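Local atomic coordinates of phosphohistidine phosphatase SixA (Escherichia coli, PDB entry 1UJC), a protein that removes the phosphoryl group from phosphohistidine in the HPt domain of the ArcB sensor, a component of the multistep His-Asp phosphorelay. Residues H8-L13 with T24-D29; A16-R21 with F53-Q58. All coordinates share one frame; numbering follows the deposited sequence.

Contact 1: H8-L13 with T24-D29; sequences HGDAAL and TTNGCD. With WO4 (tungstate(VI)ion), chain C.
Asp10 meets Thr24 through both backbone and side chain, at the point where the loop after strand 2-7 passes the start of helix 25-40. Two hydrogen bonds join the pair. Thr24 N donates to Asp10 O at 2.9 Å, in a nearly straight bond (176° at the hydrogen). Thr24 OG1 donates to Asp10 OD2 at 2.7 Å, using the anti lone pair of that oxygen. Asp10 has CG anti to its own N, chi1 -173°, which carries the carboxylate out to the threonine.

Thr24 is the N-cap residue of helix 25-40; its hydroxyl makes the capping bond, accepting from Gly27 N at 2.8 Å. OG1 is gripped twice, once as donor and once as acceptor. The rotation of the Thr24 side chain is thereby fixed.

Packing contacts fill in round these bonds. Thr24 CG2 lies against the peptide between Ala11 and Ala12, 3.3 Å from Ala12 N. The Asn26 side chain crosses that of Asp10 at about a right angle, with ND2 3.8 Å from Asp10 CB. Two glycines let the backbones come close: Gly27 CA makes a CA-H...O contact of 3.5 Å to Asp10 O, and Gly9 CA comes near Gly27 O. A side chain on either would run into that carbonyl oxygen.

His8 belongs to the ligand site. Its ND1 donates to Gly9 O at 2.7 Å, with the acceptor in the ring plane, which sets the ring and turns NE2 to the tungsten, 2.5 Å away. Its place at the tungstate is consistent with the nucleophilic histidine of the superfamily's RHG motif.

In the fold, the loop leaves strand 2-7 in the sheet and runs between two helices. The start of helix 25-40, through its cap Thr24 and through Gly27, holds Asp10, while Arg55 and Thr59 of helix 54-66 touch His8.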
ATOM      1  N   HIS A   8       3.829   1.437  -5.004  1.00 12.25           N
ATOM      2  CA  HIS A   8       3.309   1.678  -6.339  1.00 11.31           C
ATOM      3  C   HIS A   8       4.087   0.822  -7.342  1.00 12.13           C
ATOM      4  O   HIS A   8       5.205   0.390  -7.062  1.00 11.05           O
ATOM      5  CB  HIS A   8       3.462   3.157  -6.686  1.00 11.78           C
ATOM      6  CG  HIS A   8       4.883   3.575  -6.878  1.00 12.08           C
ATOM      7  ND1 HIS A   8       5.613   3.221  -7.990  1.00 11.34           N
ATOM      8  CD2 HIS A   8       5.726   4.273  -6.081  1.00 11.33           C
ATOM      9  CE1 HIS A   8       6.845   3.681  -7.871  1.00 12.42           C
ATOM     10  NE2 HIS A   8       6.939   4.323  -6.719  1.00 10.95           N
ATOM     11  N   GLY A   9       3.488   0.583  -8.505  1.00 10.78           N
ATOM     12  CA  GLY A   9       4.135  -0.228  -9.523  1.00 13.91           C
ATOM     13  C   GLY A   9       5.221   0.500 -10.294  1.00 13.99           C
ATOM     14  O   GLY A   9       5.382   1.712 -10.163  1.00 13.61           O
ATOM     15  N   ASP A  10       5.971  -0.255 -11.093  1.00 14.52           N
ATOM     16  CA  ASP A  10       7.051   0.277 -11.912  1.00 15.81           C
ATOM     17  C   ASP A  10       6.565   1.523 -12.659  1.00 16.65           C
ATOM     18  O   ASP A  10       5.503   1.511 -13.283  1.00 16.22           O
ATOM     19  CB  ASP A  10       7.510  -0.797 -12.903  1.00 17.17           C
ATOM     20  CG  ASP A  10       8.742  -0.388 -13.681  1.00 17.01           C
ATOM     21  OD1 ASP A  10       9.824  -0.233 -13.077  1.00 21.33           O
ATOM     22  OD2 ASP A  10       8.627  -0.220 -14.905  1.00 19.57           O
ATOM     23  N   ALA A  11       7.348   2.596 -12.600  1.00 16.55           N
ATOM     24  CA  ALA A  11       6.953   3.846 -13.237  1.00 16.39           C
ATOM     25  C   ALA A  11       7.998   4.443 -14.172  1.00 17.52           C
ATOM     26  O   ALA A  11       9.198   4.266 -13.975  1.00 16.23           O
ATOM     27  CB  ALA A  11       6.591   4.865 -12.165  1.00 16.37           C
ATOM     28  N   ALA A  12       7.524   5.164 -15.183  1.00 17.67           N
ATOM     29  CA  ALA A  12       8.408   5.806 -16.144  1.00 18.42           C
ATOM     30  C   ALA A  12       9.386   6.702 -15.397  1.00 19.85           C
ATOM     31  O   ALA A  12       9.013   7.390 -14.442  1.00 19.51           O
ATOM     32  CB  ALA A  12       7.596   6.624 -17.132  1.00 19.89           C
ATOM     33  N   LEU A  13      10.641   6.691 -15.831  1.00 20.22           N
ATOM     34  CA  LEU A  13      11.670   7.499 -15.192  1.00 22.18           C
ATOM     35  C   LEU A  13      11.539   8.987 -15.482  1.00 22.25           C
ATOM     36  O   LEU A  13      11.845   9.825 -14.626  1.00 21.43           O
ATOM     37  CB  LEU A  13      13.058   7.022 -15.624  1.00 24.93           C
ATOM     38  CG  LEU A  13      13.592   5.804 -14.871  1.00 26.26           C
ATOM     39  CD1 LEU A  13      14.899   5.342 -15.486  1.00 28.28           C
ATOM     40  CD2 LEU A  13      13.784   6.170 -13.401  1.00 27.90           C
ATOM     41  N   THR A  24       4.337   2.317 -15.808  1.00 18.20           N
ATOM     42  CA  THR A  24       4.758   1.711 -17.069  1.00 18.92           C
ATOM     43  C   THR A  24       3.814   0.537 -17.331  1.00 18.89           C
ATOM     44  O   THR A  24       3.061   0.122 -16.448  1.00 18.64           O
ATOM     45  CB  THR A  24       6.177   1.131 -16.989  1.00 19.05           C
ATOM     46  OG1 THR A  24       6.169  -0.003 -16.112  1.00 17.21           O
ATOM     47  CG2 THR A  24       7.166   2.172 -16.469  1.00 19.68           C
ATOM     48  N   THR A  25       3.868   0.002 -18.544  1.00 19.17           N
ATOM     49  CA  THR A  25       3.043  -1.135 -18.917  1.00 20.02           C
ATOM     50  C   THR A  25       3.298  -2.289 -17.953  1.00 18.13           C
ATOM     51  O   THR A  25       2.359  -2.919 -17.467  1.00 18.68           O
ATOM     52  CB  THR A  25       3.369  -1.581 -20.352  1.00 20.84           C
ATOM     53  OG1 THR A  25       2.978  -0.543 -21.259  1.00 25.43           O
ATOM     54  CG2 THR A  25       2.642  -2.860 -20.701  1.00 20.76           C
ATOM     55  N   ASN A  26       4.571  -2.556 -17.679  1.00 17.98           N
ATOM     56  CA  ASN A  26       4.961  -3.626 -16.761  1.00 17.12           C
ATOM     57  C   ASN A  26       4.432  -3.301 -15.369  1.00 16.34           C
ATOM     58  O   ASN A  26       3.914  -4.175 -14.676  1.00 16.52           O
ATOM     59  CB  ASN A  26       6.490  -3.766 -16.732  1.00 18.44           C
ATOM     60  CG  ASN A  26       6.978  -4.696 -15.631  1.00 19.97           C
ATOM     61  OD1 ASN A  26       6.755  -5.912 -15.672  1.00 19.16           O
ATOM     62  ND2 ASN A  26       7.647  -4.122 -14.634  1.00 19.90           N
ATOM     63  N   GLY A  27       4.562  -2.038 -14.969  1.00 15.75           N
ATOM     64  CA  GLY A  27       4.077  -1.617 -13.667  1.00 14.10           C
ATOM     65  C   GLY A  27       2.593  -1.901 -13.539  1.00 14.47           C
ATOM     66  O   GLY A  27       2.111  -2.259 -12.463  1.00 15.49           O
ATOM     67  N   CYS A  28       1.864  -1.724 -14.637  1.00 14.07           N
ATOM     68  CA  CYS A  28       0.435  -1.995 -14.658  1.00 14.95           C
ATOM     69  C   CYS A  28       0.237  -3.504 -14.577  1.00 15.59           C
ATOM     70  O   CYS A  28      -0.534  -3.996 -13.752  1.00 16.45           O
ATOM     71  CB  CYS A  28      -0.204  -1.469 -15.951  1.00 14.67           C
ATOM     72  SG  CYS A  28      -0.396   0.330 -16.039  1.00 15.44           S
ATOM     73  N   ASP A  29       0.949  -4.233 -15.430  1.00 17.01           N
ATOM     74  CA  ASP A  29       0.840  -5.686 -15.461  1.00 17.25           C
ATOM     75  C   ASP A  29       1.082  -6.312 -14.093  1.00 16.51           C
ATOM     76  O   ASP A  29       0.273  -7.109 -13.618  1.00 16.28           O
ATOM     77  CB  ASP A  29       1.827  -6.285 -16.468  1.00 20.07           C
ATOM     78  CG  ASP A  29       1.595  -5.792 -17.889  1.00 24.28           C
ATOM     79  OD1 ASP A  29       0.426  -5.693 -18.317  1.00 25.26           O
ATOM     80  OD2 ASP A  29       2.594  -5.520 -18.584  1.00 26.34           O
TER
HETATM   81  W   WO4 C 163       9.070   5.151  -5.754  1.00 16.76           W
HETATM   82  O1  WO4 C 163       8.664   3.961  -4.562  1.00 14.52           O
HETATM   83  O2  WO4 C 163       7.878   6.410  -5.760  1.00 18.72           O
HETATM   84  O3  WO4 C 163       9.323   4.427  -7.302  1.00 23.77           O
HETATM   85  O4  WO4 C 163      10.568   5.890  -5.302  1.00 16.35           O

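Contact 2: A16-R21 with F53-Q58; sequences ASDSVR and FLRAEQ. With WO4 (tungstate(VI)ion), chain C.
Arg55 reaches Asp18 and the tungstate because its CG sits between the backbone N and the carbonyl carbon, chi1 52°, and the chain then runs extended to NE. Asp18 turns its carboxylate to meet it, with CG anti to the backbone N. The result is a salt-bridge network of Asp18, Arg21 and Arg55 beside the tungstate pocket of this histidine phosphatase fold.

Asp18 OD2 accepts from Arg55 NH2 at 2.9 Å on its syn side, and more weakly from NH1. The carboxylate and guanidinium planes stand 75° apart. Asp18 OD1 takes Arg21 NH1 at 2.8 Å, also on the syn side. Arg21 NH1 lies over the centre of the Arg55 guanidinium, 3.6 Å from CZ, with the two guanidinium planes 31° apart. The Asp18 carboxylate binds both arginines, and the tungstate binds Arg55. Arg55 NE and NH2 both donate to tungstate O2, which lies at the edge of the guanidinium, 2.6 Å from NE. An alanine in place of Asp18 removes the carboxylate; Arg21 NH1 and Arg55 NH2 would probably then be left without their common mate, and the Arg55 guanidinium would be freer to turn beside the tungstate.

Around this network the loop packs on the start of helix 54-66. Ser19 CB sits over one face of the Phe53 ring in a CH-pi contact, 3.8 Å from the centroid. Val20 and Leu54 lie side by side, CB to CD1 3.7 Å. Leu54 N donates to Ser19 O at 3.0 Å. A water completes the join: it accepts from Arg55 N and NH1, and lies 2.7 Å from Arg21 O.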
ATOM      1  N   ALA A  16       7.199  15.378 -16.737  1.00 19.43           N
ATOM      2  CA  ALA A  16       7.337  16.809 -16.503  1.00 18.86           C
ATOM      3  C   ALA A  16       7.939  17.055 -15.117  1.00 18.08           C
ATOM      4  O   ALA A  16       8.705  17.997 -14.924  1.00 17.41           O
ATOM      5  CB  ALA A  16       5.978  17.487 -16.620  1.00 18.72           C
ATOM      6  N   SER A  17       7.585  16.196 -14.161  1.00 16.44           N
ATOM      7  CA  SER A  17       8.089  16.282 -12.785  1.00 14.43           C
ATOM      8  C   SER A  17       7.814  14.943 -12.096  1.00 13.62           C
ATOM      9  O   SER A  17       7.058  14.125 -12.613  1.00 11.74           O
ATOM     10  CB  SER A  17       7.400  17.418 -12.017  1.00 14.04           C
ATOM     11  OG  SER A  17       6.040  17.120 -11.760  1.00 13.29           O
ATOM     12  N   ASP A  18       8.410  14.719 -10.930  1.00 13.19           N
ATOM     13  CA  ASP A  18       8.228  13.446 -10.228  1.00 13.27           C
ATOM     14  C   ASP A  18       6.792  13.051  -9.877  1.00 12.80           C
ATOM     15  O   ASP A  18       6.351  11.956 -10.212  1.00 12.50           O
ATOM     16  CB  ASP A  18       9.059  13.406  -8.941  1.00 12.49           C
ATOM     17  CG  ASP A  18       8.984  12.048  -8.247  1.00 13.75           C
ATOM     18  OD1 ASP A  18       9.642  11.096  -8.722  1.00 11.29           O
ATOM     19  OD2 ASP A  18       8.255  11.929  -7.239  1.00 11.12           O
ATOM     20  N   SER A  19       6.068  13.935  -9.199  1.00 14.07           N
ATOM     21  CA  SER A  19       4.703  13.626  -8.781  1.00 13.05           C
ATOM     22  C   SER A  19       3.796  13.148  -9.911  1.00 12.89           C
ATOM     23  O   SER A  19       2.820  12.437  -9.666  1.00 14.30           O
ATOM     24  CB  SER A  19       4.059  14.842  -8.106  1.00 13.39           C
ATOM     25  OG  SER A  19       3.656  15.810  -9.060  1.00 12.75           O
ATOM     26  N   VAL A  20       4.115  13.525 -11.143  1.00 12.14           N
ATOM     27  CA  VAL A  20       3.274  13.142 -12.272  1.00 12.60           C
ATOM     28  C   VAL A  20       3.776  11.996 -13.153  1.00 12.74           C
ATOM     29  O   VAL A  20       3.206  11.737 -14.214  1.00 13.23           O
ATOM     30  CB  VAL A  20       2.972  14.372 -13.155  1.00 12.30           C
ATOM     31  CG1 VAL A  20       2.113  15.355 -12.380  1.00 11.27           C
ATOM     32  CG2 VAL A  20       4.267  15.043 -13.576  1.00 12.46           C
ATOM     33  N   ARG A  21       4.823  11.303 -12.713  1.00 13.94           N
ATOM     34  CA  ARG A  21       5.364  10.178 -13.482  1.00 14.35           C
ATOM     35  C   ARG A  21       4.302   9.090 -13.547  1.00 14.36           C
ATOM     36  O   ARG A  21       3.805   8.638 -12.519  1.00 13.71           O
ATOM     37  CB  ARG A  21       6.611   9.606 -12.802  1.00 14.37           C
ATOM     38  CG  ARG A  21       7.807  10.539 -12.751  1.00 16.12           C
ATOM     39  CD  ARG A  21       8.789  10.075 -11.682  1.00 17.54           C
ATOM     40  NE  ARG A  21       9.123   8.660 -11.820  1.00 20.72           N
ATOM     41  CZ  ARG A  21       9.517   7.888 -10.814  1.00 20.59           C
ATOM     42  NH1 ARG A  21       9.623   8.396  -9.594  1.00 19.24           N
ATOM     43  NH2 ARG A  21       9.801   6.607 -11.027  1.00 23.66           N
ATOM     44  N   PHE A  53       0.379  11.173  -5.467  1.00 11.02           N
ATOM     45  CA  PHE A  53       1.183  11.057  -6.681  1.00 11.43           C
ATOM     46  C   PHE A  53       0.582  10.106  -7.708  1.00 12.41           C
ATOM     47  O   PHE A  53       0.117   9.011  -7.372  1.00 13.49           O
ATOM     48  CB  PHE A  53       2.610  10.622  -6.335  1.00 10.90           C
ATOM     49  CG  PHE A  53       3.424  11.688  -5.642  1.00 12.04           C
ATOM     50  CD1 PHE A  53       2.869  12.934  -5.346  1.00 12.02           C
ATOM     51  CD2 PHE A  53       4.741  11.443  -5.275  1.00 11.88           C
ATOM     52  CE1 PHE A  53       3.617  13.916  -4.694  1.00 13.46           C
ATOM     53  CE2 PHE A  53       5.495  12.418  -4.625  1.00 13.37           C
ATOM     54  CZ  PHE A  53       4.935  13.653  -4.333  1.00 10.74           C
ATOM     55  N   LEU A  54       0.612  10.535  -8.965  1.00 12.51           N
ATOM     56  CA  LEU A  54       0.046   9.772 -10.070  1.00 12.67           C
ATOM     57  C   LEU A  54       0.385   8.287 -10.107  1.00 12.23           C
ATOM     58  O   LEU A  54      -0.490   7.465 -10.384  1.00 10.40           O
ATOM     59  CB  LEU A  54       0.419  10.422 -11.411  1.00 14.12           C
ATOM     60  CG  LEU A  54      -0.273  11.759 -11.718  1.00 15.20           C
ATOM     61  CD1 LEU A  54       0.020  12.189 -13.144  1.00 16.08           C
ATOM     62  CD2 LEU A  54      -1.766  11.607 -11.531  1.00 17.79           C
ATOM     63  N   ARG A  55       1.634   7.926  -9.829  1.00 11.45           N
ATOM     64  CA  ARG A  55       1.999   6.514  -9.864  1.00 12.20           C
ATOM     65  C   ARG A  55       1.266   5.691  -8.807  1.00 11.31           C
ATOM     66  O   ARG A  55       0.977   4.513  -9.021  1.00 13.67           O
ATOM     67  CB  ARG A  55       3.520   6.340  -9.739  1.00 10.50           C
ATOM     68  CG  ARG A  55       4.194   7.046  -8.577  1.00 11.85           C
ATOM     69  CD  ARG A  55       5.702   6.973  -8.777  1.00 13.30           C
ATOM     70  NE  ARG A  55       6.500   7.544  -7.691  1.00 13.76           N
ATOM     71  CZ  ARG A  55       6.728   8.843  -7.503  1.00 15.44           C
ATOM     72  NH1 ARG A  55       6.215   9.750  -8.324  1.00 11.97           N
ATOM     73  NH2 ARG A  55       7.506   9.233  -6.502  1.00 14.41           N
ATOM     74  N   ALA A  56       0.945   6.309  -7.676  1.00 10.40           N
ATOM     75  CA  ALA A  56       0.229   5.602  -6.620  1.00  7.99           C
ATOM     76  C   ALA A  56      -1.235   5.424  -7.035  1.00 10.28           C
ATOM     77  O   ALA A  56      -1.778   4.319  -6.995  1.00  8.76           O
ATOM     78  CB  ALA A  56       0.320   6.379  -5.308  1.00  7.38           C
ATOM     79  N   GLU A  57      -1.862   6.519  -7.451  1.00 10.03           N
ATOM     80  CA  GLU A  57      -3.254   6.487  -7.872  1.00 12.53           C
ATOM     81  C   GLU A  57      -3.475   5.527  -9.046  1.00 11.91           C
ATOM     82  O   GLU A  57      -4.477   4.818  -9.089  1.00 13.71           O
ATOM     83  CB  GLU A  57      -3.713   7.906  -8.241  1.00 13.13           C
ATOM     84  CG  GLU A  57      -3.528   8.913  -7.110  1.00 15.28           C
ATOM     85  CD  GLU A  57      -3.899  10.337  -7.499  1.00 16.89           C
ATOM     86  OE1 GLU A  57      -3.647  10.726  -8.660  1.00 15.35           O
ATOM     87  OE2 GLU A  57      -4.421  11.073  -6.634  1.00 16.26           O
ATOM     88  N   GLN A  58      -2.539   5.493  -9.990  1.00 10.86           N
ATOM     89  CA  GLN A  58      -2.677   4.612 -11.141  1.00 11.40           C
ATOM     90  C   GLN A  58      -2.542   3.155 -10.707  1.00 11.17           C
ATOM     91  O   GLN A  58      -3.214   2.276 -11.239  1.00 11.28           O
ATOM     92  CB  GLN A  58      -1.624   4.934 -12.196  1.00 13.56           C
ATOM     93  CG  GLN A  58      -2.043   4.499 -13.586  1.00 13.37           C
ATOM     94  CD  GLN A  58      -0.962   4.706 -14.620  1.00 14.69           C
ATOM     95  OE1 GLN A  58      -0.091   5.561 -14.466  1.00 15.55           O
ATOM     96  NE2 GLN A  58      -1.023   3.933 -15.696  1.00 15.70           N
TER
HETATM   97  W   WO4 C 163       9.070   5.151  -5.754  1.00 16.76           W
HETATM   98  O1  WO4 C 163       8.664   3.961  -4.562  1.00 14.52           O
HETATM   99  O2  WO4 C 163       7.878   6.410  -5.760  1.00 18.72           O
HETATM  100  O3  WO4 C 163       9.323   4.427  -7.302  1.00 23.77           O
HETATM  101  O4  WO4 C 163      10.568   5.890  -5.302  1.00 16.35           O
HETATM  102  O   HOH W   1       3.928   9.759 -10.012  1.00  9.66           O

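Overall arrangement
Both contacts hold the loop between strand 2-7 and helix 25-40, and both reach the tungstate. Contact 1 fastens the first part of that loop to the helix that follows it, and is partly buried. Contact 2 fastens the later part to helix 54-66 and lies at the surface. Their segments alternate along the chain and their centres are 11 Å apart. Arg21 NE links them by a probable hydrogen bond to Ala12 O, and His8 packs against Arg55. Contact 1 relies on backbone closeness and a capping hydroxyl. Contact 2 relies on charge, with one acidic residue between two arginines.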